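Local coordinates for xylulokinase (Brucella ovis, PDB 5VM1), which probably phosphorylates D-xylulose to D-xylulose 5-phosphate at the expense of ATP, as a sugar kinase of the FGGY family, at residues E376-L387 and Y473-H481. Sequence-based numbering, arbitrary orientation.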
ATOM      1  N   GLU A 376      -8.953   7.277  19.989  1.00 27.59           N
ATOM      2  CA  GLU A 376      -9.294   8.650  19.611  1.00 25.88           C
ATOM      3  C   GLU A 376      -8.143   9.331  18.884  1.00 36.19           C
ATOM      4  O   GLU A 376      -8.348   9.975  17.844  1.00 34.61           O
ATOM      5  CB  GLU A 376      -9.665   9.458  20.844  1.00 27.08           C
ATOM      6  CG  GLU A 376     -11.036   9.218  21.395  1.00 39.87           C
ATOM      7  CD  GLU A 376     -11.141   9.654  22.858  1.00 45.45           C
ATOM      8  OE1 GLU A 376     -10.141  10.196  23.387  1.00 35.62           O
ATOM      9  OE2 GLU A 376     -12.217   9.438  23.463  1.00 55.61           O
ATOM     10  N   GLY A 377      -6.924   9.169  19.407  1.00 30.58           N
ATOM     11  CA  GLY A 377      -5.766   9.825  18.825  1.00 30.95           C
ATOM     12  C   GLY A 377      -5.450   9.338  17.422  1.00 35.75           C
ATOM     13  O   GLY A 377      -5.090  10.128  16.545  1.00 38.01           O
ATOM     14  N   VAL A 378      -5.550   8.029  17.187  1.00 35.10           N
ATOM     15  CA  VAL A 378      -5.332   7.562  15.827  1.00 27.51           C
ATOM     16  C   VAL A 378      -6.437   8.074  14.928  1.00 27.63           C
ATOM     17  O   VAL A 378      -6.169   8.534  13.818  1.00 43.18           O
ATOM     18  CB  VAL A 378      -5.222   6.027  15.769  1.00 25.95           C
ATOM     19  CG1 VAL A 378      -5.422   5.542  14.334  1.00 21.68           C
ATOM     20  CG2 VAL A 378      -3.860   5.610  16.237  1.00 27.34           C
ATOM     21  N   ALA A 379      -7.679   8.102  15.426  1.00 26.94           N
ATOM     22  CA  ALA A 379      -8.766   8.707  14.657  1.00 26.69           C
ATOM     23  C   ALA A 379      -8.438  10.152  14.281  1.00 34.47           C
ATOM     24  O   ALA A 379      -8.634  10.556  13.128  1.00 38.53           O
ATOM     25  CB  ALA A 379     -10.070   8.650  15.447  1.00 26.06           C
ATOM     26  N   PHE A 380      -7.897  10.930  15.235  1.00 25.38           N
ATOM     27  CA  PHE A 380      -7.516  12.314  14.959  1.00 35.44           C
ATOM     28  C   PHE A 380      -6.388  12.415  13.932  1.00 36.58           C
ATOM     29  O   PHE A 380      -6.406  13.306  13.069  1.00 43.57           O
ATOM     30  CB  PHE A 380      -7.110  13.011  16.261  1.00 31.75           C
ATOM     31  CG  PHE A 380      -8.224  13.161  17.221  1.00 27.36           C
ATOM     32  CD1 PHE A 380      -9.486  13.439  16.760  1.00 26.46           C
ATOM     33  CD2 PHE A 380      -8.026  12.997  18.585  1.00 33.90           C
ATOM     34  CE1 PHE A 380     -10.544  13.570  17.634  1.00 33.59           C
ATOM     35  CE2 PHE A 380      -9.077  13.117  19.467  1.00 37.64           C
ATOM     36  CZ  PHE A 380     -10.340  13.399  18.992  1.00 35.81           C
ATOM     37  N   ALA A 381      -5.425  11.496  13.973  1.00 24.37           N
ATOM     38  CA  ALA A 381      -4.412  11.460  12.916  1.00 37.48           C
ATOM     39  C   ALA A 381      -5.047  11.205  11.554  1.00 36.15           C
ATOM     40  O   ALA A 381      -4.660  11.822  10.561  1.00 39.25           O
ATOM     41  CB  ALA A 381      -3.366  10.389  13.210  1.00 39.84           C
ATOM     42  N   ILE A 382      -6.018  10.292  11.482  1.00 36.82           N
ATOM     43  CA  ILE A 382      -6.747  10.105  10.228  1.00 44.09           C
ATOM     44  C   ILE A 382      -7.435  11.405   9.809  1.00 38.53           C
ATOM     45  O   ILE A 382      -7.427  11.774   8.637  1.00 40.50           O
ATOM     46  CB  ILE A 382      -7.763   8.952  10.363  1.00 43.38           C
ATOM     47  CG1 ILE A 382      -7.050   7.627  10.621  1.00 32.42           C
ATOM     48  CG2 ILE A 382      -8.602   8.830   9.094  1.00 23.96           C
ATOM     49  CD1 ILE A 382      -7.970   6.540  11.000  1.00 36.03           C
ATOM     50  N   ARG A 383      -8.019  12.131  10.756  1.00 34.65           N
ATOM     51  CA  ARG A 383      -8.641  13.407  10.408  1.00 37.82           C
ATOM     52  C   ARG A 383      -7.597  14.423   9.947  1.00 39.46           C
ATOM     53  O   ARG A 383      -7.874  15.254   9.075  1.00 39.66           O
ATOM     54  CB  ARG A 383      -9.501  13.902  11.584  1.00 31.08           C
ATOM     55  CG  ARG A 383      -9.334  15.299  12.009  1.00 31.82           C
ATOM     56  CD  ARG A 383     -10.551  16.123  11.760  1.00 40.95           C
ATOM     57  NE  ARG A 383     -11.536  16.183  12.848  1.00 44.18           N
ATOM     58  CZ  ARG A 383     -12.235  17.289  13.132  1.00 48.67           C
ATOM     59  NH1 ARG A 383     -13.140  17.303  14.109  1.00 35.16           N
ATOM     60  NH2 ARG A 383     -12.002  18.407  12.442  1.00 49.57           N
ATOM     61  N   ASP A 384      -6.401  14.389  10.535  1.00 35.76           N
ATOM     62  CA  ASP A 384      -5.308  15.180   9.983  1.00 26.02           C
ATOM     63  C   ASP A 384      -4.989  14.759   8.548  1.00 32.59           C
ATOM     64  O   ASP A 384      -4.686  15.603   7.689  1.00 47.45           O
ATOM     65  CB  ASP A 384      -4.063  15.096  10.873  1.00 22.88           C
ATOM     66  CG  ASP A 384      -4.035  16.176  11.928  1.00 33.42           C
ATOM     67  OD1 ASP A 384      -4.790  17.172  11.772  1.00 31.64           O
ATOM     68  OD2 ASP A 384      -3.215  16.080  12.875  1.00 41.87           O
ATOM     69  N   ASN A 385      -5.053  13.461   8.264  1.00 35.59           N
ATOM     70  CA  ASN A 385      -4.789  13.006   6.906  1.00 40.29           C
ATOM     71  C   ASN A 385      -5.872  13.473   5.935  1.00 41.97           C
ATOM     72  O   ASN A 385      -5.562  13.946   4.834  1.00 45.71           O
ATOM     73  CB  ASN A 385      -4.631  11.491   6.892  1.00 29.14           C
ATOM     74  CG  ASN A 385      -3.220  11.084   7.208  1.00 39.97           C
ATOM     75  OD1 ASN A 385      -2.492  10.531   6.372  1.00 36.68           O
ATOM     76  ND2 ASN A 385      -2.792  11.432   8.416  1.00 34.60           N
ATOM     77  N   LEU A 386      -7.147  13.358   6.330  1.00 38.22           N
ATOM     78  CA  LEU A 386      -8.238  13.801   5.468  1.00 35.35           C
ATOM     79  C   LEU A 386      -8.118  15.288   5.155  1.00 40.51           C
ATOM     80  O   LEU A 386      -8.404  15.718   4.030  1.00 40.62           O
ATOM     81  CB  LEU A 386      -9.590  13.470   6.106  1.00 28.62           C
ATOM     82  CG  LEU A 386     -10.877  13.917   5.389  1.00 38.20           C
ATOM     83  CD1 LEU A 386     -12.011  12.924   5.611  1.00 43.75           C
ATOM     84  CD2 LEU A 386     -11.332  15.286   5.816  1.00 31.09           C
ATOM     85  N   LEU A 387      -7.699  16.086   6.140  1.00 48.42           N
ATOM     86  CA  LEU A 387      -7.509  17.518   5.910  1.00 43.75           C
ATOM     87  C   LEU A 387      -6.405  17.775   4.880  1.00 49.16           C
ATOM     88  O   LEU A 387      -6.517  18.700   4.061  1.00 55.95           O
ATOM     89  CB  LEU A 387      -7.223  18.240   7.232  1.00 33.23           C
ATOM     90  CG  LEU A 387      -8.348  18.473   8.267  1.00 38.23           C
ATOM     91  CD1 LEU A 387      -7.883  19.342   9.430  1.00 44.49           C
ATOM     92  CD2 LEU A 387      -9.640  19.021   7.693  1.00 32.29           C
ATOM     93  N   TYR A 473     -15.992  15.626  19.951  1.00 37.49           N
ATOM     94  CA  TYR A 473     -14.847  15.154  19.176  1.00 35.76           C
ATOM     95  C   TYR A 473     -14.093  16.307  18.519  1.00 35.77           C
ATOM     96  O   TYR A 473     -12.867  16.227  18.399  1.00 40.78           O
ATOM     97  CB  TYR A 473     -15.285  14.127  18.124  1.00 40.78           C
ATOM     98  CG  TYR A 473     -15.041  12.689  18.523  1.00 40.08           C
ATOM     99  CD1 TYR A 473     -15.809  12.079  19.519  1.00 42.05           C
ATOM    100  CD2 TYR A 473     -14.002  11.953  17.950  1.00 34.59           C
ATOM    101  CE1 TYR A 473     -15.576  10.765  19.907  1.00 35.10           C
ATOM    102  CE2 TYR A 473     -13.756  10.625  18.352  1.00 31.95           C
ATOM    103  CZ  TYR A 473     -14.550  10.045  19.321  1.00 33.35           C
ATOM    104  OH  TYR A 473     -14.311   8.752  19.721  1.00 34.61           O
ATOM    105  N   ASP A 474     -14.791  17.371  18.082  1.00 36.53           N
ATOM    106  CA  ASP A 474     -14.100  18.569  17.584  1.00 38.12           C
ATOM    107  C   ASP A 474     -13.245  19.197  18.670  1.00 46.41           C
ATOM    108  O   ASP A 474     -12.079  19.565  18.449  1.00 35.28           O
ATOM    109  CB  ASP A 474     -15.098  19.627  17.102  1.00 42.86           C
ATOM    110  CG  ASP A 474     -15.635  19.370  15.705  1.00 54.55           C
ATOM    111  OD1 ASP A 474     -15.087  18.519  14.957  1.00 52.67           O
ATOM    112  OD2 ASP A 474     -16.636  20.055  15.366  1.00 58.60           O
ATOM    113  N   GLU A 475     -13.820  19.323  19.859  1.00 55.60           N
ATOM    114  CA  GLU A 475     -13.103  19.923  20.967  1.00 55.52           C
ATOM    115  C   GLU A 475     -11.861  19.098  21.278  1.00 47.38           C
ATOM    116  O   GLU A 475     -10.762  19.648  21.424  1.00 46.02           O
ATOM    117  CB  GLU A 475     -14.074  20.025  22.143  1.00 68.54           C
ATOM    118  CG  GLU A 475     -13.597  20.613  23.433  1.00 82.52           C
ATOM    119  CD  GLU A 475     -14.635  20.387  24.510  1.00 93.10           C
ATOM    120  OE1 GLU A 475     -14.265  19.952  25.625  1.00 97.47           O
ATOM    121  OE2 GLU A 475     -15.834  20.612  24.218  1.00 94.77           O
ATOM    122  N   ALA A 476     -12.009  17.769  21.316  1.00 35.44           N
ATOM    123  CA  ALA A 476     -10.863  16.901  21.557  1.00 32.76           C
ATOM    124  C   ALA A 476      -9.902  16.900  20.369  1.00 42.65           C
ATOM    125  O   ALA A 476      -8.677  16.827  20.553  1.00 44.50           O
ATOM    126  CB  ALA A 476     -11.336  15.484  21.878  1.00 32.59           C
ATOM    127  N   TYR A 477     -10.430  16.971  19.142  1.00 42.66           N
ATOM    128  CA  TYR A 477      -9.541  17.067  17.991  1.00 43.15           C
ATOM    129  C   TYR A 477      -8.659  18.308  18.089  1.00 47.25           C
ATOM    130  O   TYR A 477      -7.455  18.245  17.808  1.00 49.92           O
ATOM    131  CB  TYR A 477     -10.309  17.079  16.655  1.00 36.85           C
ATOM    132  CG  TYR A 477      -9.346  17.473  15.553  1.00 30.58           C
ATOM    133  CD1 TYR A 477      -8.335  16.588  15.147  1.00 29.11           C
ATOM    134  CD2 TYR A 477      -9.379  18.752  14.980  1.00 31.87           C
ATOM    135  CE1 TYR A 477      -7.398  16.956  14.196  1.00 28.89           C
ATOM    136  CE2 TYR A 477      -8.459  19.129  14.025  1.00 31.72           C
ATOM    137  CZ  TYR A 477      -7.477  18.233  13.632  1.00 33.34           C
ATOM    138  OH  TYR A 477      -6.572  18.622  12.686  1.00 32.44           O
ATOM    139  N   GLN A 478      -9.239  19.447  18.489  1.00 45.62           N
ATOM    140  CA  GLN A 478      -8.445  20.672  18.562  1.00 41.67           C
ATOM    141  C   GLN A 478      -7.343  20.562  19.618  1.00 39.33           C
ATOM    142  O   GLN A 478      -6.220  21.035  19.397  1.00 34.42           O
ATOM    143  CB  GLN A 478      -9.355  21.876  18.816  1.00 36.75           C
ATOM    144  CG  GLN A 478     -10.287  22.184  17.629  1.00 41.62           C
ATOM    145  CD  GLN A 478      -9.539  22.636  16.376  1.00 57.29           C
ATOM    146  OE1 GLN A 478      -8.363  23.015  16.436  1.00 64.98           O
ATOM    147  NE2 GLN A 478     -10.199  22.526  15.222  1.00 56.54           N
ATOM    148  N   ARG A 479      -7.633  19.905  20.750  1.00 33.38           N
ATOM    149  CA  ARG A 479      -6.600  19.615  21.743  1.00 36.31           C
ATOM    150  C   ARG A 479      -5.463  18.808  21.124  1.00 43.20           C
ATOM    151  O   ARG A 479      -4.290  19.184  21.221  1.00 48.75           O
ATOM    152  CB  ARG A 479      -7.222  18.838  22.906  1.00 43.22           C
ATOM    153  CG  ARG A 479      -7.125  19.467  24.299  1.00 52.45           C
ATOM    154  CD  ARG A 479      -8.461  19.306  25.040  1.00 50.77           C
ATOM    155  NE  ARG A 479      -8.854  17.897  25.127  1.00 47.96           N
ATOM    156  CZ  ARG A 479     -10.112  17.465  25.211  1.00 51.12           C
ATOM    157  NH1 ARG A 479     -11.125  18.343  25.209  1.00 40.82           N
ATOM    158  NH2 ARG A 479     -10.359  16.147  25.283  1.00 49.46           N
ATOM    159  N   TYR A 480      -5.806  17.742  20.403  1.00 44.72           N
ATOM    160  CA  TYR A 480      -4.801  16.909  19.754  1.00 42.85           C
ATOM    161  C   TYR A 480      -3.974  17.723  18.766  1.00 40.50           C
ATOM    162  O   TYR A 480      -2.753  17.550  18.662  1.00 30.91           O
ATOM    163  CB  TYR A 480      -5.517  15.743  19.063  1.00 40.13           C
ATOM    164  CG  TYR A 480      -4.705  14.886  18.115  1.00 33.28           C
ATOM    165  CD1 TYR A 480      -4.454  15.298  16.801  1.00 27.11           C
ATOM    166  CD2 TYR A 480      -4.248  13.640  18.510  1.00 28.69           C
ATOM    167  CE1 TYR A 480      -3.736  14.514  15.930  1.00 31.24           C
ATOM    168  CE2 TYR A 480      -3.521  12.846  17.648  1.00 38.05           C
ATOM    169  CZ  TYR A 480      -3.273  13.284  16.352  1.00 39.60           C
ATOM    170  OH  TYR A 480      -2.567  12.479  15.483  1.00 41.34           O
ATOM    171  N   HIS A 481      -4.633  18.607  18.022  1.00 35.18           N
ATOM    172  CA  HIS A 481      -3.955  19.398  17.006  1.00 36.56           C
ATOM    173  C   HIS A 481      -3.007  20.428  17.625  1.00 33.18           C
ATOM    174  O   HIS A 481      -1.925  20.681  17.082  1.00 33.37           O
ATOM    175  CB  HIS A 481      -4.996  20.064  16.113  1.00 45.16           C
ATOM    176  CG  HIS A 481      -4.418  20.705  14.893  1.00 49.10           C
ATOM    177  ND1 HIS A 481      -4.703  22.000  14.523  1.00 47.48           N
ATOM    178  CD2 HIS A 481      -3.583  20.215  13.945  1.00 47.33           C
ATOM    179  CE1 HIS A 481      -4.060  22.287  13.407  1.00 51.64           C
ATOM    180  NE2 HIS A 481      -3.370  21.222  13.038  1.00 52.22           N
TER
HETATM  181  O   HOH W   1      -1.712  13.698  13.460  1.00 26.47           O
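The Phe380 side chain overlaps the backbone of helix 470-488 and fills a knob-into-hole site among Tyr473, Ala476, Tyr477 and Tyr480. One ring face receives Tyr477 CA, 3.8 Å from the ring centroid, as a CH-pi contact. At the root of the side chain, Phe380 CB sits over the centre of the Tyr480 ring, 3.4 Å from its centroid, a second CH-pi contact. The three tyrosine rings meet Phe380 obliquely and form an aromatic cluster with it.

Tyr477 answers as a second knob, among Phe380, Arg383, Asp384 and Leu387. Its CG is anti to the backbone N (chi1 168°), which carries the ring across to helix 367-390. The guanidinium of Arg383 lies flat on this ring, planes 8° apart, with CZ 4.1 Å from the centroid, an off-centre cation-pi contact. At the guanidinium edge, Arg383 NH1 forms a salt bridge to Asp474 OD1, modelled too short for its exact geometry to be trusted. The Tyr477 hydroxyl donates to Asp384 OD1, a bond also modelled very short, and a water joins Asp384 OD2 to Tyr480 OH.

Segments 376-387 and 473-481 cross at -80°, their axes 10.1 Å apart at closest approach. They belong to the C-terminal half of this actin-like ATPase fold, away from the predicted substrate and catalytic residues. Helix 409-419 packs against both, touching Arg383 and Tyr473. The chemistry implies an aromatic core with a buried carboxylate, Asp384, whose two oxygens both have partners; toward exposed Asp474, the Arg383 charge is probably offset by that residue's carboxylate.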